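Geranyltranstransferase (Stenotrophomonas maltophilia, PDB 7LBJ) probably joins isopentenyl diphosphate to allylic diphosphates with magnesium as cofactor, building prenyl diphosphates such as farnesyl diphosphate. Local coordinates at residues E35-Q38 with R39-A43; Q173-L176 with A177-T180; K251-F254 with P255-L258. All blocks are in the same frame, centred on the assembly; numbering follows the deposited sequence.

How the interactions relate
Three helix starts in one mainly helical subunit illustrate how a chain turns from loop into helix. Nearest the N terminus, interaction 1 closes the loop after helix 11-29 onto helix 38-46, beside helix 115-134 and the second subunit. Interaction 2 follows where the loop after helix 159-168 enters helix 176-201, and interaction 3 where the chain after helix 206-233 enters the short helix 254-258. The three come in series, none nesting in or crossing another. Interaction 1 stands apart, its centre about 41 Å from each of the others, whereas interactions 2 and 3 touch, with centres about 9 Å apart: Ser252 OG probably hydrogen-bonds to Gln174 O, tying the two loops together.

Interaction 1: E35-Q38 with R39-A43; sequences EAPQ and RLHQA
The imidazole of His41 swings back over the chain that leads into its own helix, and the Pro37 side chain crosses it at about a right angle, with Pro37 CD 3.7 Å from His41 CE1. His41 CG lies anti to its carbonyl carbon (chi1 -64°), which carries the ring toward the preceding loop. There His41 ND1 donates to Glu35 O at 2.7 Å; the bond is bent, with an N-H...O angle of 138°, and the nitrogen stands above the carbonyl plane. One face of the imidazole also lies over Pro37 O, a carbonyl whose hydrogen bond comes instead from the backbone His41 N (3.2 Å). The bond to Glu35 O, with Pro37 packed against the ring, would restrict its rotation. Alongside, Pro37 and Leu40 point the same way, Pro37 CG lying 3.9 Å from Leu40 CB, and both pack on the second subunit, against its Gly161 and Ala164 respectively. On another side of the turn, Arg39 extends away to a salt bridge with Asp114. With Pro37, which follows a cis peptide, at the N-cap position, this is a helix N-terminus where a first-turn histidine reaches back to a loop carbonyl, beside the dimer interface of a mainly helical prenyl synthase fold.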
ATOM      1  N   GLU A  35      12.444   8.559  16.599  1.00 41.21           N
ATOM      2  CA  GLU A  35      12.208   9.552  15.555  1.00 41.45           C
ATOM      3  C   GLU A  35      10.727   9.924  15.523  1.00 40.18           C
ATOM      4  O   GLU A  35       9.858   9.046  15.533  1.00 33.34           O
ATOM      5  CB  GLU A  35      12.640   9.017  14.184  1.00 41.13           C
ATOM      6  CG  GLU A  35      13.920   8.147  14.169  1.00 49.16           C
ATOM      7  CD  GLU A  35      14.250   7.580  12.770  1.00 55.80           C
ATOM      8  OE1 GLU A  35      14.082   8.337  11.787  1.00 69.89           O
ATOM      9  OE2 GLU A  35      14.662   6.387  12.644  1.00 43.07           O
ATOM     10  N   ALA A  36      10.435  11.224  15.501  1.00 39.40           N
ATOM     11  CA  ALA A  36       9.055  11.663  15.306  1.00 36.82           C
ATOM     12  C   ALA A  36       8.612  11.335  13.881  1.00 34.39           C
ATOM     13  O   ALA A  36       9.428  11.387  12.953  1.00 37.90           O
ATOM     14  CB  ALA A  36       8.910  13.168  15.573  1.00 40.77           C
ATOM     15  N   PRO A  37       7.328  10.946  13.671  1.00 30.02           N
ATOM     16  CA  PRO A  37       6.302  10.795  14.710  1.00 29.66           C
ATOM     17  C   PRO A  37       6.501   9.506  15.513  1.00 29.24           C
ATOM     18  O   PRO A  37       6.431   8.404  14.961  1.00 23.93           O
ATOM     19  CB  PRO A  37       5.000  10.765  13.909  1.00 27.07           C
ATOM     20  CG  PRO A  37       5.402  10.152  12.604  1.00 24.42           C
ATOM     21  CD  PRO A  37       6.784  10.699  12.328  1.00 27.38           C
ATOM     22  N   GLN A  38       6.769   9.656  16.813  1.00 27.79           N
ATOM     23  CA  GLN A  38       7.159   8.500  17.609  1.00 30.28           C
ATOM     24  C   GLN A  38       6.021   7.501  17.746  1.00 23.61           C
ATOM     25  O   GLN A  38       6.243   6.288  17.665  1.00 24.72           O
ATOM     26  CB  GLN A  38       7.633   8.960  18.978  1.00 33.33           C
ATOM     27  CG  GLN A  38       8.656  10.046  18.865  1.00 38.95           C
ATOM     28  CD  GLN A  38       9.245  10.405  20.203  1.00 50.30           C
ATOM     29  OE1 GLN A  38       8.606  10.228  21.241  1.00 53.45           O
ATOM     30  NE2 GLN A  38      10.477  10.899  20.192  1.00 51.50           N
ATOM     31  N   ARG A  39       4.800   7.982  17.952  1.00 24.18           N
ATOM     32  CA  ARG A  39       3.691   7.070  18.193  1.00 27.79           C
ATOM     33  C   ARG A  39       3.435   6.183  16.979  1.00 25.28           C
ATOM     34  O   ARG A  39       3.208   4.969  17.115  1.00 21.34           O
ATOM     35  CB  ARG A  39       2.459   7.886  18.564  1.00 27.18           C
ATOM     36  CG  ARG A  39       1.360   7.141  19.218  1.00 28.30           C
ATOM     37  CD  ARG A  39       0.376   8.142  19.784  1.00 34.62           C
ATOM     38  NE  ARG A  39      -0.831   7.489  20.264  1.00 30.14           N
ATOM     39  CZ  ARG A  39      -0.919   6.829  21.408  1.00 32.01           C
ATOM     40  NH1 ARG A  39       0.116   6.721  22.231  1.00 35.82           N
ATOM     41  NH2 ARG A  39      -2.071   6.252  21.734  1.00 34.12           N
ATOM     42  N   LEU A  40       3.481   6.769  15.778  1.00 20.94           N
ATOM     43  CA  LEU A  40       3.333   5.975  14.562  1.00 18.46           C
ATOM     44  C   LEU A  40       4.426   4.916  14.452  1.00 15.85           C
ATOM     45  O   LEU A  40       4.155   3.754  14.123  1.00 16.50           O
ATOM     46  CB  LEU A  40       3.358   6.888  13.337  1.00 16.54           C
ATOM     47  CG  LEU A  40       3.315   6.126  12.017  1.00 15.48           C
ATOM     48  CD1 LEU A  40       1.951   5.468  11.842  1.00 15.36           C
ATOM     49  CD2 LEU A  40       3.636   7.057  10.846  1.00 18.19           C
ATOM     50  N   HIS A  41       5.677   5.312  14.676  1.00 17.29           N
ATOM     51  CA  HIS A  41       6.771   4.355  14.544  1.00 20.33           C
ATOM     52  C   HIS A  41       6.677   3.264  15.591  1.00 19.52           C
ATOM     53  O   HIS A  41       6.931   2.097  15.288  1.00 18.10           O
ATOM     54  CB  HIS A  41       8.109   5.072  14.650  1.00 19.30           C
ATOM     55  CG  HIS A  41       8.332   6.046  13.545  1.00 27.69           C
ATOM     56  ND1 HIS A  41       9.105   7.180  13.686  1.00 26.81           N
ATOM     57  CD2 HIS A  41       7.862   6.062  12.277  1.00 24.71           C
ATOM     58  CE1 HIS A  41       9.120   7.841  12.544  1.00 29.80           C
ATOM     59  NE2 HIS A  41       8.365   7.189  11.675  1.00 27.94           N
ATOM     60  N   GLN A  42       6.333   3.631  16.831  1.00 18.89           N
ATOM     61  CA  GLN A  42       6.176   2.635  17.886  1.00 22.50           C
ATOM     62  C   GLN A  42       5.082   1.645  17.527  1.00 23.26           C
ATOM     63  O   GLN A  42       5.230   0.432  17.733  1.00 18.60           O
ATOM     64  CB  GLN A  42       5.845   3.325  19.213  1.00 20.28           C
ATOM     65  CG  GLN A  42       6.989   4.064  19.840  1.00 29.67           C
ATOM     66  CD  GLN A  42       6.530   4.987  20.966  1.00 38.51           C
ATOM     67  OE1 GLN A  42       5.446   4.805  21.531  1.00 36.78           O
ATOM     68  NE2 GLN A  42       7.343   6.000  21.275  1.00 40.82           N
ATOM     69  N   ALA A  43       3.981   2.151  16.962  1.00 20.97           N
ATOM     70  CA  ALA A  43       2.852   1.288  16.637  1.00 20.15           C
ATOM     71  C   ALA A  43       3.171   0.381  15.460  1.00 17.66           C
ATOM     72  O   ALA A  43       2.734  -0.774  15.425  1.00 16.70           O
ATOM     73  CB  ALA A  43       1.622   2.137  16.343  1.00 17.48           C
TER

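Interaction 2: Q173-L176 with A177-T180; sequences QQTL and AALT
Leu176 O is gripped twice by one residue: Thr180 OG1 donates to it at 2.8 Å and Thr180 N at 3.0 Å, the two arriving from opposite faces of the carbonyl plane. The hydroxyl can do this because it sits anti to the carbonyl carbon of Thr180 (chi1 -59°), turned back along the helix toward the preceding turn. At the N-cap another threonine works in the opposite sense, as an acceptor. Thr175 OG1 stands between its own backbone N and carbonyl carbon and accepts from Ala178 N at 3.2 Å, while the methyl of Ala178 packs against that same oxygen, its CB 3.4 Å away. Thr175 O in turn receives a nearly straight bond from Leu179 N (169° at the hydrogen). On the neighbouring side, the Gln174 side chain crosses that of Leu179 at about a right angle, bringing Gln174 OE1 3.7 Å from Leu179 CD1. Leu176 and Thr180 both face Phe254 of the short helix 254-258, whereas Leu179 meets its Leu257. The example joins two familiar uses of threonine: an N-cap that satisfies a first-turn amide, and a hydroxyl folded onto the carbonyl four residues back, here at the start of helix 176-201.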
ATOM      1  N   GLN A 173     -24.628 -17.412   6.138  1.00 39.78           N
ATOM      2  CA  GLN A 173     -24.028 -18.743   6.074  1.00 40.02           C
ATOM      3  C   GLN A 173     -23.527 -18.972   4.651  1.00 39.18           C
ATOM      4  O   GLN A 173     -24.324 -19.100   3.718  1.00 41.70           O
ATOM      5  CB  GLN A 173     -25.037 -19.822   6.478  1.00 42.01           C
ATOM      6  N   GLN A 174     -22.211 -19.024   4.483  1.00 35.77           N
ATOM      7  CA  GLN A 174     -21.620 -19.192   3.163  1.00 31.55           C
ATOM      8  C   GLN A 174     -21.696 -20.647   2.709  1.00 33.93           C
ATOM      9  O   GLN A 174     -21.653 -21.575   3.519  1.00 33.28           O
ATOM     10  CB  GLN A 174     -20.159 -18.727   3.184  1.00 26.68           C
ATOM     11  CG  GLN A 174     -20.008 -17.257   3.549  1.00 31.82           C
ATOM     12  CD  GLN A 174     -18.569 -16.847   3.775  1.00 33.14           C
ATOM     13  OE1 GLN A 174     -18.046 -16.956   4.890  1.00 36.86           O
ATOM     14  NE2 GLN A 174     -17.920 -16.358   2.721  1.00 32.83           N
ATOM     15  N   THR A 175     -21.819 -20.841   1.395  1.00 30.87           N
ATOM     16  CA  THR A 175     -21.680 -22.179   0.831  1.00 28.33           C
ATOM     17  C   THR A 175     -20.213 -22.594   0.825  1.00 29.05           C
ATOM     18  O   THR A 175     -19.311 -21.763   0.979  1.00 24.16           O
ATOM     19  CB  THR A 175     -22.211 -22.225  -0.594  1.00 29.32           C
ATOM     20  OG1 THR A 175     -21.373 -21.398  -1.428  1.00 30.08           O
ATOM     21  CG2 THR A 175     -23.658 -21.732  -0.635  1.00 36.40           C
ATOM     22  N   LEU A 176     -19.975 -23.899   0.644  1.00 28.69           N
ATOM     23  CA  LEU A 176     -18.598 -24.389   0.540  1.00 25.09           C
ATOM     24  C   LEU A 176     -17.839 -23.709  -0.591  1.00 23.86           C
ATOM     25  O   LEU A 176     -16.664 -23.350  -0.434  1.00 24.48           O
ATOM     26  CB  LEU A 176     -18.588 -25.899   0.318  1.00 22.42           C
ATOM     27  CG  LEU A 176     -18.587 -26.810   1.530  1.00 23.10           C
ATOM     28  CD1 LEU A 176     -19.013 -28.192   1.070  1.00 24.40           C
ATOM     29  CD2 LEU A 176     -17.213 -26.842   2.181  1.00 25.62           C
ATOM     30  N   ALA A 177     -18.476 -23.560  -1.753  1.00 27.90           N
ATOM     31  CA  ALA A 177     -17.823 -22.868  -2.865  1.00 25.42           C
ATOM     32  C   ALA A 177     -17.416 -21.456  -2.467  1.00 23.24           C
ATOM     33  O   ALA A 177     -16.284 -21.027  -2.725  1.00 22.99           O
ATOM     34  CB  ALA A 177     -18.746 -22.839  -4.082  1.00 31.04           C
ATOM     35  N   ALA A 178     -18.318 -20.726  -1.811  1.00 22.25           N
ATOM     36  CA  ALA A 178     -18.044 -19.333  -1.474  1.00 27.83           C
ATOM     37  C   ALA A 178     -16.988 -19.216  -0.381  1.00 21.52           C
ATOM     38  O   ALA A 178     -16.133 -18.322  -0.424  1.00 21.56           O
ATOM     39  CB  ALA A 178     -19.343 -18.646  -1.040  1.00 27.06           C
ATOM     40  N   LEU A 179     -17.066 -20.082   0.630  1.00 24.03           N
ATOM     41  CA  LEU A 179     -16.071 -20.094   1.699  1.00 22.29           C
ATOM     42  C   LEU A 179     -14.681 -20.355   1.138  1.00 19.97           C
ATOM     43  O   LEU A 179     -13.701 -19.674   1.494  1.00 17.62           O
ATOM     44  CB  LEU A 179     -16.461 -21.167   2.726  1.00 19.71           C
ATOM     45  CG  LEU A 179     -15.680 -21.237   4.031  1.00 23.71           C
ATOM     46  CD1 LEU A 179     -15.872 -19.930   4.790  1.00 25.29           C
ATOM     47  CD2 LEU A 179     -16.158 -22.434   4.853  1.00 25.46           C
ATOM     48  N   THR A 180     -14.581 -21.335   0.237  1.00 18.35           N
ATOM     49  CA  THR A 180     -13.287 -21.676  -0.350  1.00 17.38           C
ATOM     50  C   THR A 180     -12.738 -20.513  -1.167  1.00 18.37           C
ATOM     51  O   THR A 180     -11.546 -20.175  -1.075  1.00 18.89           O
ATOM     52  CB  THR A 180     -13.450 -22.934  -1.211  1.00 20.46           C
ATOM     53  OG1 THR A 180     -13.933 -24.012  -0.390  1.00 20.68           O
ATOM     54  CG2 THR A 180     -12.132 -23.327  -1.833  1.00 18.57           C
TER

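Interaction 3: K251-F254 with P255-L258; sequences KSTF and PALL
From Thr253 onward the chain changes from an extended path (phi/psi -141°/165°) into a helical turn, and two backbone bonds bind the loop end to helix 254-258. Leu257 N donates to Thr253 O at 3.0 Å, and Leu258 N to Phe254 O at 2.8 Å. Pro255 falls in the first turn, where its nitrogen, having no hydrogen, costs the helix no backbone bond.

Among the side chains, Thr253 supplies the cap. Its hydroxyl is held between the backbone N and the carbonyl carbon (chi1 68°), facing the helix start, and Thr253 OG1 accepts from Ala256 N at 3.1 Å. The methyl of Ala256 and the ring of Pro255 both close on this oxygen, Ala256 CB at 3.3 Å and Pro255 CD at 3.4 Å from Thr253 OG1, so the capping bond runs beside apolar carbon. Thr253 N, buried by the same turn, finds no partner in the model.

Phe254 leaves the turn on another side. A methyl of Leu258 comes up to the edge of its ring, near the ring plane, with Leu258 CD1 4.3 Å from Phe254 CD1. The aromatic group is enclosed further by Leu221 and Val225 of helix 206-233 and by Gln266 of helix 260-277, while its backbone N is bonded to Asp228. Leu257 bends back toward the loop, where its CD1 lies 4.2 Å from Ser252 CB. Pro255 rests on Met260 and Ala263 of helix 260-277 and on Asp228.

A threonine N-cap is a classic way to begin an alpha-helix, and a first-turn proline is compatible with it; in this mainly helical prenyl synthase fold the cap starts a helix of barely more than one turn, wedged among helices 176-201, 206-233 and 260-277.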
ATOM      1  N   LYS A 251     -19.940 -17.431  10.518  1.00 59.94           N
ATOM      2  CA  LYS A 251     -20.606 -18.614  11.052  1.00 60.92           C
ATOM      3  C   LYS A 251     -20.243 -19.893  10.293  1.00 53.40           C
ATOM      4  O   LYS A 251     -20.321 -20.983  10.870  1.00 49.85           O
ATOM      5  CB  LYS A 251     -22.122 -18.396  11.031  1.00 62.10           C
ATOM      6  CG  LYS A 251     -22.936 -19.540  11.601  1.00 66.15           C
ATOM      7  CD  LYS A 251     -24.418 -19.343  11.357  1.00 68.64           C
ATOM      8  CE  LYS A 251     -25.220 -20.452  12.016  1.00 76.84           C
ATOM      9  NZ  LYS A 251     -24.878 -20.591  13.458  1.00 73.95           N
ATOM     10  N   SER A 252     -19.845 -19.786   9.025  1.00 46.25           N
ATOM     11  CA  SER A 252     -19.584 -20.951   8.184  1.00 38.50           C
ATOM     12  C   SER A 252     -18.114 -21.359   8.251  1.00 32.91           C
ATOM     13  O   SER A 252     -17.219 -20.520   8.114  1.00 35.42           O
ATOM     14  CB  SER A 252     -19.983 -20.669   6.734  1.00 42.64           C
ATOM     15  OG  SER A 252     -21.386 -20.806   6.555  1.00 44.39           O
ATOM     16  N   THR A 253     -17.879 -22.649   8.474  1.00 26.92           N
ATOM     17  CA  THR A 253     -16.549 -23.225   8.620  1.00 25.37           C
ATOM     18  C   THR A 253     -16.533 -24.570   7.913  1.00 24.99           C
ATOM     19  O   THR A 253     -17.585 -25.157   7.629  1.00 25.41           O
ATOM     20  CB  THR A 253     -16.163 -23.460  10.082  1.00 28.43           C
ATOM     21  OG1 THR A 253     -16.985 -24.509  10.617  1.00 26.22           O
ATOM     22  CG2 THR A 253     -16.365 -22.200  10.906  1.00 29.81           C
ATOM     23  N   PHE A 254     -15.334 -25.080   7.676  1.00 21.26           N
ATOM     24  CA  PHE A 254     -15.279 -26.366   6.998  1.00 20.21           C
ATOM     25  C   PHE A 254     -15.844 -27.487   7.867  1.00 20.23           C
ATOM     26  O   PHE A 254     -16.576 -28.331   7.335  1.00 23.63           O
ATOM     27  CB  PHE A 254     -13.849 -26.652   6.521  1.00 20.79           C
ATOM     28  CG  PHE A 254     -13.416 -25.748   5.396  1.00 17.49           C
ATOM     29  CD1 PHE A 254     -13.905 -25.941   4.112  1.00 21.54           C
ATOM     30  CD2 PHE A 254     -12.583 -24.673   5.635  1.00 20.09           C
ATOM     31  CE1 PHE A 254     -13.545 -25.105   3.073  1.00 21.71           C
ATOM     32  CE2 PHE A 254     -12.215 -23.820   4.598  1.00 20.93           C
ATOM     33  CZ  PHE A 254     -12.690 -24.040   3.315  1.00 16.35           C
ATOM     34  N   PRO A 255     -15.584 -27.552   9.181  1.00 22.36           N
ATOM     35  CA  PRO A 255     -16.252 -28.613   9.962  1.00 23.23           C
ATOM     36  C   PRO A 255     -17.758 -28.452  10.020  1.00 26.45           C
ATOM     37  O   PRO A 255     -18.471 -29.460  10.084  1.00 26.49           O
ATOM     38  CB  PRO A 255     -15.627 -28.492  11.359  1.00 22.84           C
ATOM     39  CG  PRO A 255     -14.305 -27.805  11.116  1.00 26.27           C
ATOM     40  CD  PRO A 255     -14.561 -26.854   9.983  1.00 21.50           C
ATOM     41  N   ALA A 256     -18.279 -27.222  10.006  1.00 25.42           N
ATOM     42  CA  ALA A 256     -19.730 -27.079  10.070  1.00 29.83           C
ATOM     43  C   ALA A 256     -20.376 -27.540   8.774  1.00 26.50           C
ATOM     44  O   ALA A 256     -21.436 -28.175   8.792  1.00 27.70           O
ATOM     45  CB  ALA A 256     -20.121 -25.634  10.377  1.00 28.49           C
ATOM     46  N   LEU A 257     -19.736 -27.255   7.642  1.00 24.23           N
ATOM     47  CA  LEU A 257     -20.316 -27.579   6.342  1.00 26.93           C
ATOM     48  C   LEU A 257     -20.015 -29.006   5.909  1.00 28.73           C
ATOM     49  O   LEU A 257     -20.804 -29.603   5.172  1.00 29.04           O
ATOM     50  CB  LEU A 257     -19.798 -26.604   5.290  1.00 22.76           C
ATOM     51  CG  LEU A 257     -20.378 -25.196   5.337  1.00 26.98           C
ATOM     52  CD1 LEU A 257     -19.482 -24.230   4.572  1.00 25.75           C
ATOM     53  CD2 LEU A 257     -21.756 -25.215   4.740  1.00 28.77           C
ATOM     54  N   LEU A 258     -18.889 -29.568   6.336  1.00 25.53           N
ATOM     55  CA  LEU A 258     -18.538 -30.924   5.936  1.00 27.19           C
ATOM     56  C   LEU A 258     -18.743 -31.947   7.038  1.00 26.33           C
ATOM     57  O   LEU A 258     -18.656 -33.145   6.760  1.00 25.02           O
ATOM     58  CB  LEU A 258     -17.079 -30.985   5.481  1.00 22.37           C
ATOM     59  CG  LEU A 258     -16.776 -30.183   4.217  1.00 17.82           C
ATOM     60  CD1 LEU A 258     -15.266 -30.051   4.064  1.00 21.98           C
ATOM     61  CD2 LEU A 258     -17.397 -30.860   3.021  1.00 22.36           C
TER